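Local atomic coordinates of chitinase A (Cycas revoluta, PDB entry 4MNK), a protein that probably hydrolyses the beta-1,4 links of chitin and here holds N-acetylglucosamine oligomers in its cleft. Residues L236-F241 with L312-A317; A4-F9 with G323-W328; V189-F194 with F215-G220. All coordinates share one frame; numbering follows the deposited sequence.

Contact 1. Residues L236-F241 with L312-A317; sequences LGIPLF and LKVQYA. With NAG (2-acetamido-2-deoxy-beta-D-glucopyranose), chain B.
L236 and I238 send their side chains from the outer face of a barrel strand onto helix 307-319, a buried and almost entirely apolar strand-to-helix contact. The two elements run antiparallel, their axes 9.8 Å apart. In L236 the CG lies anti to the backbone N (chi1 177°), and CD2 reaches the helix, 3.7 Å from K313 O. The same methyl meets the edge of the Y316 ring at CD2 and the small CB of A317, which lets the helix come close. I238 crosses V314 at about a right angle, its CD1 4.0 Å from V314 CG2, and slides past K313 in the opposite sense. A lysine is tolerated here because its amine is well paired: K313 NZ bridges to D305, bonds A206 O, and donates at 2.8 Å to a water that itself donates to G237 O at 2.7 Å. Past P239 the chain of this family 18 barrel brings F241 to the glycan pocket, with the acetamido methyl C8 of NAG (chain B) over its ring centre, 3.6 Å above the plane. Were F241 cut back to an alanine, that methyl would probably lose its aromatic floor. Branched aliphatic residues facing an outer helix are characteristic of the TIM barrel.

Contact 2. Residues A4-F9 with G323-W328; sequences ALKVGF and GGYFFW. With NAG (2-acetamido-2-deoxy-beta-D-glucopyranose), chain C; NAG (2-acetamido-2-deoxy-beta-D-glucopyranose), chain B.
L5 N donates to G323 O at the start of the parallel ladder that closes the TIM barrel, joining its first strand, 5-11, to its last, 324-328. It is the first of five backbone bonds, the last from F9 N to F327 O. Glycine suits position 324: a CB there would collide with L5 O, whereas the CA itself makes a CH...O contact to that oxygen. On the face bearing K6 and Y325, the tyrosine's chi1 of 58° sets CG between the backbone N and the carbonyl carbon, bringing the ring over L5 O and K6 CA. K6 then runs past its hydroxyl: CB lies 3.6 Å from Y325 OH, CG 3.3 Å, CD 3.4 Å and CE 3.8 Å, before NZ goes on to bond S343 on helix 337-346. The other face, toward the barrel interior, holds an aromatic cluster. F9 turns its edge to the face of F326 in an offset edge-to-face pair, planes at 67°, and its CB presses on W328 CE3 at 3.3 Å. An indole suits the cleft because its flat face takes C3 of NAG (chain C), while the single N-H at its edge, W328 NE1, donates to O7 of NAG (chain B), 2.9 Å away, at an N-H...O angle of 157°.

Contact 3. Residues V189-F194 with F215-G220; sequences VMAYDF and FTASVG. With NAG (2-acetamido-2-deoxy-beta-D-glucopyranose), chain C; NAG (2-acetamido-2-deoxy-beta-D-glucopyranose), chain D; NAG (2-acetamido-2-deoxy-beta-D-glucopyranose), chain E.
F194 O accepts a hydrogen bond from O6 of NAG (chain E) at 2.7 Å, while the phenyl ring of the same residue packs against the backbone of F215 and T216. The arrangement belongs to a beta-alpha unit of the TIM barrel: strand 186-190 ends at a sugar-binding loop, and helix 217-227 is the next element to cover the outside. The F194 ring is sandwiched, with F215 C and T216 N over one face and Y192 CA over the other. Its CG lies anti to the carbonyl carbon (chi1 -55°), which swings CD2 to 3.3 Å from F215 O and CE2 to 3.4 Å from A217 N. A large flat residue suits a slot walled by peptide groups, and its edge still meets methyl C8 of NAG (chain D) near the ring plane. F215 sends its own ring outward, where C6 of NAG (chain E) sits over the centre, 3.9 Å above the plane, as aromatic residues often receive sugars. Two neighbours add to the grip on the glycans. D193 O takes the amide N2 of NAG (chain D) at 2.9 Å, its carboxylate being paired with R243, and Y192 OH donates to O7 of NAG (chain C). Closer to the barrel the contact is between small residues: A191 CB meets A217 CB at 3.7 Å, and side chains this short let the helix start lie close to the chain just past the strand. T216 is the N-cap, and its OG1 receives V219 N at 3.2 Å with an N-H...O angle of 162°.

Overall arrangement
All three contacts are mostly buried and belong to one TIM barrel, yet they use different layers of it. Contact 2 lies nearest the centre of the chain and joins strand to strand, so backbone hydrogen bonds dominate. Contact 1, wholly buried, lays a helix on a strand through mainly apolar side chains. Contact 3 sets a helix start on the loop after a strand, mixing ring-on-peptide packing with hydrogen bonds to sugars, and includes partly exposed F215. Strand 234-247 is the shared neighbour: I238 N probably bonds F326 O of contact 2, and G237 N probably bonds V189 O of contact 3. Contacts 1 and 2 both touch NAG (chain B), contacts 2 and 3 NAG (chain C).

Contact 1. Residues L236-F241 with L312-A317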
loop_
_atom_site.group_PDB
_atom_site.type_symbol
_atom_site.label_atom_id
_atom_site.label_comp_id
_atom_site.label_asym_id
_atom_site.label_seq_id
_atom_site.Cartn_x
_atom_site.Cartn_y
_atom_site.Cartn_z
ATOM N N LEU A 236 -1.706 -5.314 7.246
ATOM C CA LEU A 236 -0.287 -5.473 6.930
ATOM C C LEU A 236 -0.006 -5.486 5.431
ATOM O O LEU A 236 -0.483 -6.364 4.712
ATOM C CB LEU A 236 0.254 -6.755 7.569
ATOM C CG LEU A 236 1.716 -7.102 7.271
ATOM C CD1 LEU A 236 2.681 -6.111 7.912
ATOM C CD2 LEU A 236 2.022 -8.521 7.724
ATOM N N GLY A 237 0.794 -4.529 4.971
ATOM C CA GLY A 237 1.178 -4.470 3.565
ATOM C C GLY A 237 2.229 -5.491 3.194
ATOM O O GLY A 237 3.172 -5.730 3.955
ATOM N N ILE A 238 2.047 -6.097 2.022
ATOM C CA ILE A 238 2.994 -7.046 1.448
ATOM C C ILE A 238 3.225 -6.624 -0.003
ATOM O O ILE A 238 2.260 -6.454 -0.759
ATOM C CB ILE A 238 2.453 -8.502 1.495
ATOM C CG1 ILE A 238 2.088 -8.906 2.933
ATOM C CG2 ILE A 238 3.464 -9.479 0.876
ATOM C CD1 ILE A 238 1.342 -10.226 3.061
ATOM N N PRO A 239 4.497 -6.438 -0.401
ATOM C CA PRO A 239 4.766 -6.009 -1.772
ATOM C C PRO A 239 4.679 -7.152 -2.782
ATOM O O PRO A 239 5.066 -8.288 -2.480
ATOM C CB PRO A 239 6.200 -5.490 -1.689
ATOM C CG PRO A 239 6.827 -6.318 -0.628
ATOM C CD PRO A 239 5.741 -6.607 0.377
ATOM N N LEU A 240 4.163 -6.842 -3.969
ATOM C CA LEU A 240 4.168 -7.784 -5.088
ATOM C C LEU A 240 5.283 -7.445 -6.077
ATOM O O LEU A 240 5.259 -7.854 -7.241
ATOM C CB LEU A 240 2.797 -7.833 -5.769
ATOM C CG LEU A 240 1.694 -8.487 -4.933
ATOM C CD1 LEU A 240 0.358 -8.389 -5.648
ATOM C CD2 LEU A 240 2.029 -9.938 -4.603
ATOM N N PHE A 241 6.264 -6.697 -5.584
ATOM C CA PHE A 241 7.462 -6.358 -6.325
ATOM C C PHE A 241 8.658 -6.576 -5.412
ATOM O O PHE A 241 8.517 -6.621 -4.185
ATOM C CB PHE A 241 7.415 -4.895 -6.783
ATOM C CG PHE A 241 7.480 -3.901 -5.651
ATOM C CD1 PHE A 241 6.327 -3.515 -4.975
ATOM C CD2 PHE A 241 8.701 -3.363 -5.247
ATOM C CE1 PHE A 241 6.386 -2.607 -3.920
ATOM C CE2 PHE A 241 8.766 -2.453 -4.191
ATOM C CZ PHE A 241 7.606 -2.077 -3.528
ATOM N N LEU A 312 4.042 -17.005 5.685
ATOM C CA LEU A 312 4.550 -16.682 7.016
ATOM C C LEU A 312 4.100 -15.297 7.483
ATOM O O LEU A 312 3.730 -15.128 8.643
ATOM C CB LEU A 312 6.072 -16.825 7.064
ATOM C CG LEU A 312 6.588 -18.267 6.983
ATOM C CD1 LEU A 312 8.075 -18.291 6.686
ATOM C CD2 LEU A 312 6.278 -19.066 8.249
ATOM N N LYS A 313 4.108 -14.321 6.577
ATOM C CA LYS A 313 3.654 -12.964 6.907
ATOM C C LYS A 313 2.164 -12.915 7.226
ATOM O O LYS A 313 1.746 -12.205 8.140
ATOM C CB LYS A 313 3.976 -11.988 5.775
ATOM C CG LYS A 313 5.422 -11.575 5.729
ATOM C CD LYS A 313 5.670 -10.567 4.635
ATOM C CE LYS A 313 7.066 -10.020 4.753
ATOM N NZ LYS A 313 7.307 -8.965 3.743
ATOM N N VAL A 314 1.369 -13.668 6.471
ATOM C CA VAL A 314 -0.078 -13.696 6.678
ATOM C C VAL A 314 -0.427 -14.387 7.998
ATOM O O VAL A 314 -1.296 -13.921 8.738
ATOM C CB VAL A 314 -0.812 -14.324 5.470
ATOM C CG1 VAL A 314 -2.295 -14.522 5.760
ATOM C CG2 VAL A 314 -0.629 -13.445 4.242
ATOM N N GLN A 315 0.278 -15.475 8.303
ATOM C CA GLN A 315 0.108 -16.147 9.588
ATOM C C GLN A 315 0.534 -15.230 10.735
ATOM O O GLN A 315 -0.129 -15.182 11.771
ATOM C CB GLN A 315 0.875 -17.473 9.624
ATOM C CG GLN A 315 0.563 -18.344 10.844
ATOM C CD GLN A 315 -0.911 -18.695 10.975
ATOM O OE1 GLN A 315 -1.616 -18.881 9.981
ATOM N NE2 GLN A 315 -1.381 -18.795 12.211
ATOM N N TYR A 316 1.634 -14.503 10.539
ATOM C CA TYR A 316 2.069 -13.479 11.492
ATOM C C TYR A 316 0.949 -12.470 11.769
ATOM O O TYR A 316 0.658 -12.166 12.926
ATOM C CB TYR A 316 3.336 -12.764 10.999
ATOM C CG TYR A 316 3.657 -11.498 11.769
ATOM C CD1 TYR A 316 4.397 -11.543 12.950
ATOM C CD2 TYR A 316 3.203 -10.253 11.325
ATOM C CE1 TYR A 316 4.682 -10.381 13.666
ATOM C CE2 TYR A 316 3.478 -9.090 12.035
ATOM C CZ TYR A 316 4.219 -9.162 13.199
ATOM O OH TYR A 316 4.487 -8.007 13.893
ATOM N N ALA A 317 0.330 -11.953 10.708
ATOM C CA ALA A 317 -0.760 -10.985 10.840
ATOM C C ALA A 317 -1.921 -11.561 11.642
ATOM O O ALA A 317 -2.510 -10.874 12.482
ATOM C CB ALA A 317 -1.230 -10.508 9.464
HETATM C C1 NAG B . 4.575 3.124 -7.065
HETATM C C2 NAG B . 5.039 2.200 -8.185
HETATM C C3 NAG B . 5.301 2.994 -9.462
HETATM C C4 NAG B . 4.136 3.926 -9.819
HETATM C C5 NAG B . 3.578 4.663 -8.591
HETATM C C6 NAG B . 2.236 5.327 -8.898
HETATM C C7 NAG B . 6.211 0.167 -7.509
HETATM C C8 NAG B . 7.525 -0.443 -7.125
HETATM N N2 NAG B . 6.231 1.469 -7.795
HETATM O O3 NAG B . 5.532 2.090 -10.520
HETATM O O4 NAG B . 4.585 4.885 -10.758
HETATM O O5 NAG B . 3.403 3.799 -7.479
HETATM O O6 NAG B . 1.244 4.348 -9.125
HETATM O O7 NAG B . 5.195 -0.529 -7.547
HETATM O O HOH W 1 5.584 -6.858 4.428
#

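Contact 2. Residues A4-F9 with G323-W328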
loop_
_atom_site.group_PDB
_atom_site.type_symbol
_atom_site.label_atom_id
_atom_site.label_comp_id
_atom_site.label_asym_id
_atom_site.label_seq_id
_atom_site.Cartn_x
_atom_site.Cartn_y
_atom_site.Cartn_z
ATOM N N ALA A 4 -11.812 -10.397 8.472
ATOM C CA ALA A 4 -10.560 -10.753 7.740
ATOM C C ALA A 4 -10.444 -9.978 6.428
ATOM O O ALA A 4 -11.024 -10.364 5.411
ATOM C CB ALA A 4 -10.504 -12.253 7.490
ATOM N N LEU A 5 -9.691 -8.883 6.469
ATOM C CA LEU A 5 -9.537 -7.999 5.319
ATOM C C LEU A 5 -8.450 -8.517 4.385
ATOM O O LEU A 5 -7.305 -8.713 4.796
ATOM C CB LEU A 5 -9.232 -6.569 5.781
ATOM C CG LEU A 5 -10.290 -5.920 6.688
ATOM C CD1 LEU A 5 -9.707 -4.753 7.466
ATOM C CD2 LEU A 5 -11.512 -5.479 5.896
ATOM N N LYS A 6 -8.829 -8.759 3.133
ATOM C CA LYS A 6 -7.903 -9.218 2.102
ATOM C C LYS A 6 -7.909 -8.156 1.013
ATOM O O LYS A 6 -8.825 -8.093 0.191
ATOM C CB LYS A 6 -8.334 -10.581 1.558
ATOM C CG LYS A 6 -8.438 -11.666 2.624
ATOM C CD LYS A 6 -8.939 -12.979 2.039
ATOM C CE LYS A 6 -8.907 -14.093 3.075
ATOM N NZ LYS A 6 -9.553 -15.340 2.579
ATOM N N VAL A 7 -6.889 -7.304 1.029
ATOM C CA VAL A 7 -6.922 -6.053 0.280
ATOM C C VAL A 7 -5.924 -6.062 -0.876
ATOM O O VAL A 7 -4.802 -6.549 -0.737
ATOM C CB VAL A 7 -6.659 -4.854 1.226
ATOM C CG1 VAL A 7 -6.682 -3.543 0.475
ATOM C CG2 VAL A 7 -7.689 -4.821 2.347
ATOM N N GLY A 8 -6.342 -5.532 -2.023
ATOM C CA GLY A 8 -5.458 -5.404 -3.179
ATOM C C GLY A 8 -5.568 -4.039 -3.823
ATOM O O GLY A 8 -6.667 -3.492 -3.938
ATOM N N PHE A 9 -4.429 -3.498 -4.245
ATOM C CA PHE A 9 -4.381 -2.223 -4.955
ATOM C C PHE A 9 -4.163 -2.443 -6.441
ATOM O O PHE A 9 -3.218 -3.132 -6.838
ATOM C CB PHE A 9 -3.235 -1.361 -4.423
ATOM C CG PHE A 9 -3.528 -0.696 -3.113
ATOM C CD1 PHE A 9 -3.395 -1.394 -1.916
ATOM C CD2 PHE A 9 -3.924 0.638 -3.070
ATOM C CE1 PHE A 9 -3.666 -0.780 -0.699
ATOM C CE2 PHE A 9 -4.193 1.262 -1.855
ATOM C CZ PHE A 9 -4.062 0.548 -0.668
ATOM N N GLY A 323 -6.198 -6.740 11.369
ATOM C CA GLY A 323 -7.417 -6.727 10.568
ATOM C C GLY A 323 -7.296 -7.543 9.294
ATOM O O GLY A 323 -8.292 -8.051 8.783
ATOM N N GLY A 324 -6.070 -7.671 8.793
ATOM C CA GLY A 324 -5.797 -8.430 7.580
ATOM C C GLY A 324 -4.502 -8.001 6.932
ATOM O O GLY A 324 -3.570 -7.571 7.610
ATOM N N TYR A 325 -4.453 -8.127 5.609
ATOM C CA TYR A 325 -3.263 -7.806 4.824
ATOM C C TYR A 325 -3.668 -7.101 3.534
ATOM O O TYR A 325 -4.820 -7.206 3.100
ATOM C CB TYR A 325 -2.476 -9.081 4.487
ATOM C CG TYR A 325 -3.296 -10.105 3.732
ATOM C CD1 TYR A 325 -3.437 -10.033 2.344
ATOM C CD2 TYR A 325 -3.946 -11.137 4.403
ATOM C CE1 TYR A 325 -4.203 -10.960 1.649
ATOM C CE2 TYR A 325 -4.713 -12.073 3.717
ATOM C CZ TYR A 325 -4.835 -11.977 2.341
ATOM O OH TYR A 325 -5.584 -12.903 1.657
ATOM N N PHE A 326 -2.720 -6.388 2.931
ATOM C CA PHE A 326 -2.922 -5.821 1.600
ATOM C C PHE A 326 -1.732 -6.090 0.695
ATOM O O PHE A 326 -0.615 -6.282 1.173
ATOM C CB PHE A 326 -3.280 -4.318 1.650
ATOM C CG PHE A 326 -2.103 -3.386 1.789
ATOM C CD1 PHE A 326 -1.339 -3.027 0.680
ATOM C CD2 PHE A 326 -1.796 -2.817 3.020
ATOM C CE1 PHE A 326 -0.270 -2.146 0.804
ATOM C CE2 PHE A 326 -0.729 -1.930 3.153
ATOM C CZ PHE A 326 0.037 -1.596 2.044
ATOM N N PHE A 327 -1.985 -6.100 -0.611
ATOM C CA PHE A 327 -0.933 -6.221 -1.607
ATOM C C PHE A 327 -0.828 -4.955 -2.446
ATOM O O PHE A 327 -1.834 -4.465 -2.972
ATOM C CB PHE A 327 -1.209 -7.393 -2.547
ATOM C CG PHE A 327 -0.998 -8.744 -1.930
ATOM C CD1 PHE A 327 -2.082 -9.563 -1.630
ATOM C CD2 PHE A 327 0.288 -9.207 -1.663
ATOM C CE1 PHE A 327 -1.885 -10.824 -1.073
ATOM C CE2 PHE A 327 0.494 -10.467 -1.108
ATOM C CZ PHE A 327 -0.594 -11.275 -0.813
ATOM N N TRP A 328 0.389 -4.432 -2.568
ATOM C CA TRP A 328 0.702 -3.438 -3.588
ATOM C C TRP A 328 1.695 -4.066 -4.566
ATOM O O TRP A 328 2.795 -4.426 -4.147
ATOM C CB TRP A 328 1.335 -2.169 -2.993
ATOM C CG TRP A 328 1.742 -1.242 -4.099
ATOM C CD1 TRP A 328 2.915 -1.268 -4.801
ATOM C CD2 TRP A 328 0.944 -0.212 -4.692
ATOM N NE1 TRP A 328 2.902 -0.304 -5.781
ATOM C CE2 TRP A 328 1.705 0.360 -5.734
ATOM C CE3 TRP A 328 -0.336 0.297 -4.431
ATOM C CZ2 TRP A 328 1.226 1.415 -6.521
ATOM C CZ3 TRP A 328 -0.812 1.342 -5.216
ATOM C CH2 TRP A 328 -0.032 1.888 -6.247
HETATM C C1 NAG C . 4.375 3.156 -1.818
HETATM C C2 NAG C . 3.178 3.722 -2.594
HETATM C C3 NAG C . 3.118 3.169 -4.020
HETATM C C4 NAG C . 4.482 3.127 -4.715
HETATM C C5 NAG C . 5.535 2.525 -3.778
HETATM C C6 NAG C . 6.937 2.472 -4.390
HETATM C C7 NAG C . 1.446 2.286 -1.515
HETATM C C8 NAG C . 0.095 2.281 -0.861
HETATM N N2 NAG C . 1.901 3.479 -1.926
HETATM O O1 NAG C . 4.526 3.856 -0.604
HETATM O O3 NAG C . 2.199 3.923 -4.784
HETATM O O4 NAG C . 4.360 2.338 -5.879
HETATM O O5 NAG C . 5.567 3.271 -2.577
HETATM O O6 NAG C . 7.396 3.772 -4.690
HETATM O O7 NAG C . 2.064 1.226 -1.638
HETATM C C1 NAG B . 4.575 3.124 -7.065
HETATM C C2 NAG B . 5.039 2.200 -8.185
HETATM C C3 NAG B . 5.301 2.994 -9.462
HETATM C C4 NAG B . 4.136 3.926 -9.819
HETATM C C5 NAG B . 3.578 4.663 -8.591
HETATM C C6 NAG B . 2.236 5.327 -8.898
HETATM C C7 NAG B . 6.211 0.167 -7.509
HETATM C C8 NAG B . 7.525 -0.443 -7.125
HETATM N N2 NAG B . 6.231 1.469 -7.795
HETATM O O3 NAG B . 5.532 2.090 -10.520
HETATM O O4 NAG B . 4.585 4.885 -10.758
HETATM O O5 NAG B . 3.403 3.799 -7.479
HETATM O O6 NAG B . 1.244 4.348 -9.125
HETATM O O7 NAG B . 5.195 -0.529 -7.547
HETATM O O HOH W 2 -10.701 -7.796 10.099
#

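Contact 3. Residues V189-F194 with F215-G220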
loop_
_atom_site.group_PDB
_atom_site.type_symbol
_atom_site.label_atom_id
_atom_site.label_comp_id
_atom_site.label_asym_id
_atom_site.label_seq_id
_atom_site.Cartn_x
_atom_site.Cartn_y
_atom_site.Cartn_z
ATOM N N VAL A 189 -0.713 -0.453 6.403
ATOM C CA VAL A 189 0.659 -0.299 6.875
ATOM C C VAL A 189 1.638 -0.706 5.780
ATOM O O VAL A 189 1.695 -1.872 5.387
ATOM C CB VAL A 189 0.920 -1.128 8.159
ATOM C CG1 VAL A 189 2.335 -0.900 8.669
ATOM C CG2 VAL A 189 -0.099 -0.787 9.241
ATOM N N MET A 190 2.406 0.265 5.296
ATOM C CA MET A 190 3.332 0.040 4.187
ATOM C C MET A 190 4.636 -0.590 4.677
ATOM O O MET A 190 5.684 0.063 4.743
ATOM C CB MET A 190 3.562 1.342 3.415
ATOM C CG MET A 190 2.278 1.879 2.786
ATOM S SD MET A 190 2.477 3.378 1.817
ATOM C CE MET A 190 2.626 4.613 3.103
ATOM N N ALA A 191 4.548 -1.877 5.003
ATOM C CA ALA A 191 5.653 -2.630 5.592
ATOM C C ALA A 191 6.609 -3.174 4.528
ATOM O O ALA A 191 6.803 -4.386 4.397
ATOM C CB ALA A 191 5.110 -3.753 6.458
ATOM N N TYR A 192 7.205 -2.260 3.772
ATOM C CA TYR A 192 8.152 -2.607 2.718
ATOM C C TYR A 192 9.015 -1.399 2.372
ATOM O O TYR A 192 8.877 -0.335 2.987
ATOM C CB TYR A 192 7.438 -3.172 1.476
ATOM C CG TYR A 192 6.148 -2.476 1.094
ATOM C CD1 TYR A 192 6.157 -1.333 0.293
ATOM C CD2 TYR A 192 4.915 -2.973 1.518
ATOM C CE1 TYR A 192 4.966 -0.695 -0.064
ATOM C CE2 TYR A 192 3.722 -2.343 1.166
ATOM C CZ TYR A 192 3.755 -1.211 0.376
ATOM O OH TYR A 192 2.565 -0.606 0.040
ATOM N N ASP A 193 9.904 -1.577 1.394
ATOM C CA ASP A 193 10.900 -0.573 1.006
ATOM C C ASP A 193 11.846 -0.216 2.157
ATOM O O ASP A 193 12.262 0.938 2.304
ATOM C CB ASP A 193 10.238 0.670 0.384
ATOM C CG ASP A 193 9.692 0.406 -1.013
ATOM O OD1 ASP A 193 10.151 -0.555 -1.671
ATOM O OD2 ASP A 193 8.807 1.172 -1.456
ATOM N N PHE A 194 12.185 -1.223 2.959
ATOM C CA PHE A 194 13.155 -1.062 4.045
ATOM C C PHE A 194 14.579 -0.988 3.516
ATOM O O PHE A 194 15.450 -0.387 4.146
ATOM C CB PHE A 194 13.074 -2.223 5.043
ATOM C CG PHE A 194 11.708 -2.447 5.626
ATOM C CD1 PHE A 194 10.890 -1.376 5.970
ATOM C CD2 PHE A 194 11.252 -3.736 5.864
ATOM C CE1 PHE A 194 9.629 -1.589 6.515
ATOM C CE2 PHE A 194 9.994 -3.958 6.413
ATOM C CZ PHE A 194 9.183 -2.880 6.741
ATOM N N PHE A 215 14.443 -1.783 10.913
ATOM C CA PHE A 215 13.554 -1.663 9.756
ATOM C C PHE A 215 12.945 -2.999 9.356
ATOM O O PHE A 215 13.377 -3.636 8.391
ATOM C CB PHE A 215 14.285 -1.010 8.581
ATOM C CG PHE A 215 14.759 0.381 8.872
ATOM C CD1 PHE A 215 16.084 0.621 9.224
ATOM C CD2 PHE A 215 13.872 1.454 8.822
ATOM C CE1 PHE A 215 16.523 1.912 9.507
ATOM C CE2 PHE A 215 14.302 2.746 9.104
ATOM C CZ PHE A 215 15.629 2.976 9.448
ATOM N N THR A 216 11.945 -3.422 10.122
ATOM C CA THR A 216 11.227 -4.663 9.850
ATOM C C THR A 216 9.730 -4.452 10.023
ATOM O O THR A 216 9.298 -3.544 10.744
ATOM C CB THR A 216 11.683 -5.826 10.771
ATOM O OG1 THR A 216 11.200 -5.610 12.101
ATOM C CG2 THR A 216 13.206 -5.972 10.787
ATOM N N ALA A 217 8.948 -5.303 9.368
ATOM C CA ALA A 217 7.495 -5.243 9.458
ATOM C C ALA A 217 7.010 -5.403 10.902
ATOM O O ALA A 217 6.139 -4.653 11.353
ATOM C CB ALA A 217 6.866 -6.293 8.556
ATOM N N SER A 218 7.589 -6.363 11.627
ATOM C CA SER A 218 7.172 -6.648 13.002
ATOM C C SER A 218 7.433 -5.487 13.953
ATOM O O SER A 218 6.576 -5.160 14.767
ATOM C CB SER A 218 7.810 -7.938 13.529
ATOM O OG SER A 218 9.217 -7.834 13.584
ATOM N N VAL A 219 8.603 -4.860 13.838
ATOM C CA VAL A 219 8.933 -3.700 14.671
ATOM C C VAL A 219 7.945 -2.556 14.419
ATOM O O VAL A 219 7.462 -1.925 15.360
ATOM C CB VAL A 219 10.397 -3.236 14.462
ATOM C CG1 VAL A 219 10.640 -1.862 15.082
ATOM C CG2 VAL A 219 11.364 -4.252 15.055
ATOM N N GLY A 220 7.634 -2.309 13.148
ATOM C CA GLY A 220 6.644 -1.303 12.779
ATOM C C GLY A 220 5.265 -1.591 13.346
ATOM O O GLY A 220 4.641 -0.715 13.946
HETATM C C1 NAG C . 4.375 3.156 -1.818
HETATM C C2 NAG C . 3.178 3.722 -2.594
HETATM C C3 NAG C . 3.118 3.169 -4.020
HETATM C C4 NAG C . 4.482 3.127 -4.715
HETATM C C5 NAG C . 5.535 2.525 -3.778
HETATM C C6 NAG C . 6.937 2.472 -4.390
HETATM C C7 NAG C . 1.446 2.286 -1.515
HETATM C C8 NAG C . 0.095 2.281 -0.861
HETATM N N2 NAG C . 1.901 3.479 -1.926
HETATM O O1 NAG C . 4.526 3.856 -0.604
HETATM O O3 NAG C . 2.199 3.923 -4.784
HETATM O O4 NAG C . 4.360 2.338 -5.879
HETATM O O5 NAG C . 5.567 3.271 -2.577
HETATM O O6 NAG C . 7.396 3.772 -4.690
HETATM O O7 NAG C . 2.064 1.226 -1.638
HETATM C C1 NAG D . 14.393 4.707 2.972
HETATM C C2 NAG D . 12.888 4.467 2.841
HETATM C C3 NAG D . 12.472 4.138 1.406
HETATM C C4 NAG D . 13.093 5.096 0.391
HETATM C C5 NAG D . 14.585 5.311 0.675
HETATM C C6 NAG D . 15.201 6.355 -0.255
HETATM C C7 NAG D . 12.013 3.629 4.973
HETATM C C8 NAG D . 11.608 2.426 5.774
HETATM N N2 NAG D . 12.459 3.403 3.735
HETATM O O3 NAG D . 11.064 4.176 1.314
HETATM O O4 NAG D . 12.914 4.570 -0.909
HETATM O O5 NAG D . 14.807 5.681 2.029
HETATM O O6 NAG D . 14.621 7.621 -0.025
HETATM O O7 NAG D . 11.934 4.756 5.467
HETATM C C1 NAG E . 17.719 4.945 7.109
HETATM C C2 NAG E . 17.718 6.165 6.188
HETATM C C3 NAG E . 16.433 6.256 5.358
HETATM C C4 NAG E . 15.982 4.917 4.768
HETATM C C5 NAG E . 16.073 3.826 5.845
HETATM C C6 NAG E . 15.698 2.433 5.346
HETATM C C7 NAG E . 19.026 8.017 7.116
HETATM C C8 NAG E . 19.002 9.248 7.973
HETATM N N2 NAG E . 17.867 7.372 6.980
HETATM O O1 NAG E . 19.001 4.778 7.672
HETATM O O3 NAG E . 16.598 7.206 4.328
HETATM O O4 NAG E . 14.644 5.079 4.345
HETATM O O5 NAG E . 17.383 3.780 6.380
HETATM O O6 NAG E . 16.605 1.999 4.355
HETATM O O7 NAG E . 20.076 7.658 6.585
#